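Local coordinates for protein Emp47p (form2) (Saccharomyces cerevisiae, PDB 2A6Z) that serves as a carbohydrate-recognising cargo receptor for glycoprotein secretion and is required for the exit of EMP46 from the endoplasmic reticulum, at residues 32-36 / 37-41. Numbering follows the deposited sequence.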
# COMPACT_ATOMS: atom_id res chain seq x y z
N ALA A 32 -12.59 3.79 -7.03
CA ALA A 32 -11.61 4.83 -6.73
C ALA A 32 -11.79 6.05 -7.65
O ALA A 32 -12.08 5.90 -8.82
CB ALA A 32 -10.20 4.29 -6.94
N SER A 33 -11.60 7.25 -7.13
CA SER A 33 -11.84 8.46 -7.95
C SER A 33 -10.96 9.61 -7.44
O SER A 33 -10.75 9.75 -6.24
CB SER A 33 -13.29 8.82 -7.81
OG SER A 33 -13.66 9.59 -6.70
N LEU A 34 -10.50 10.41 -8.40
CA LEU A 34 -9.84 11.67 -8.03
C LEU A 34 -10.88 12.70 -7.59
O LEU A 34 -11.86 12.93 -8.30
CB LEU A 34 -9.03 12.18 -9.20
CG LEU A 34 -8.34 13.54 -9.05
CD1 LEU A 34 -7.28 13.46 -7.96
CD2 LEU A 34 -7.73 13.97 -10.37
N GLU A 35 -10.72 13.23 -6.43
CA GLU A 35 -11.54 14.25 -5.83
C GLU A 35 -10.57 15.39 -5.50
O GLU A 35 -9.39 15.32 -5.96
CB GLU A 35 -12.31 13.72 -4.61
CG GLU A 35 -13.16 12.48 -4.93
CD GLU A 35 -14.13 12.76 -6.08
OE1 GLU A 35 -14.26 13.96 -6.42
OE2 GLU A 35 -14.73 11.79 -6.62
N GLU A 36 -10.96 16.45 -4.84
CA GLU A 36 -10.19 17.62 -4.61
C GLU A 36 -8.90 17.31 -3.86
O GLU A 36 -8.77 17.17 -2.65
CB GLU A 36 -10.83 18.76 -3.81
CG GLU A 36 -9.93 19.97 -3.66
CD GLU A 36 -9.09 20.45 -4.82
OE1 GLU A 36 -8.91 19.76 -5.86
OE2 GLU A 36 -8.52 21.56 -4.70
N GLY A 37 -7.83 17.24 -4.66
CA GLY A 37 -6.52 17.05 -4.07
C GLY A 37 -6.16 15.66 -3.65
O GLY A 37 -5.09 15.51 -3.03
N ARG A 38 -6.95 14.64 -3.96
CA ARG A 38 -6.58 13.31 -3.48
C ARG A 38 -7.39 12.28 -4.23
O ARG A 38 -8.47 12.56 -4.76
CB ARG A 38 -6.91 13.18 -1.96
CG ARG A 38 -8.41 13.30 -1.71
CD ARG A 38 -8.76 14.27 -0.63
NE ARG A 38 -10.16 14.18 -0.26
CZ ARG A 38 -11.24 14.67 -0.82
NH1 ARG A 38 -11.17 15.39 -1.93
NH2 ARG A 38 -12.44 14.45 -0.28
N ILE A 39 -6.88 11.03 -4.28
CA ILE A 39 -7.64 9.91 -4.82
C ILE A 39 -8.31 9.21 -3.66
O ILE A 39 -7.65 8.75 -2.71
CB ILE A 39 -6.80 8.99 -5.71
CG1 ILE A 39 -6.41 9.71 -7.00
CG2 ILE A 39 -7.50 7.64 -5.95
CD1 ILE A 39 -5.37 8.98 -7.84
N VAL A 40 -9.64 9.15 -3.73
CA VAL A 40 -10.44 8.49 -2.70
C VAL A 40 -10.69 7.07 -3.12
O VAL A 40 -11.28 6.84 -4.17
CB VAL A 40 -11.76 9.24 -2.51
CG1 VAL A 40 -12.61 8.52 -1.49
CG2 VAL A 40 -11.52 10.68 -2.08
N LEU A 41 -10.24 6.11 -2.29
CA LEU A 41 -10.40 4.72 -2.62
C LEU A 41 -11.77 4.19 -2.21
O LEU A 41 -12.31 3.31 -2.87
CB LEU A 41 -9.29 3.88 -1.96
CG LEU A 41 -7.87 4.25 -2.45
CD1 LEU A 41 -6.85 3.47 -1.62
CD2 LEU A 41 -7.69 4.00 -3.91
O HOH W 1 -7.83 18.03 -7.34
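E35 and R38 face each other at the closed end of a beta hairpin with a two-residue loop, where a type II turn runs from one to the other with E36 and G37 as its central residues. Their backbones bond both ways: E35 N to R38 O at 2.9 Å, almost straight, and R38 N to E35 O at a longer 3.2 Å, with the donor well above the carbonyl plane. One hydrogen-bonded pair further on, S33 N gives to V40 O and V40 N to S33 O (2.8 Å), so the amides and carbonyls facing each other at both pairs are satisfied. At the turn, G37 takes a positive phi of 79°, where a CB would clash with E36 O. A water accepts from G37 N at 2.8 Å and sits between this turn amide and the carboxylate of E36; it also lies very close to E36 OE1, whose share in its hydrogens is doubtful.

The turn carbonyl E36 O accepts a bent hydrogen bond from R38 NH1 at 3.1 Å. R38 has CG between its backbone N and carbonyl carbon (chi1 64°) and bends again at chi2, which carries the guanidinium back over the turn; NH1 approaches from above the carbonyl plane. V40 CG2 lies over one guanidinium face, off toward its rim, and also touches E35 CG. On the other face of the hairpin, L34 CD1 packs on I39 CG1 at 4.0 Å, at the non-hydrogen-bonded pair.

R38 NE forms a salt bridge with E212 of strand 210-220. The hairpin edges one sheet of the legume-lectin-like beta sandwich: strand 33-35 is outermost, while 38-40 pairs with 210-220 through backbone bonds of I39 with I213, and just beyond it L41 bonds to F211 and reaches V197 and A199 of strand 192-200 in the opposing sheet.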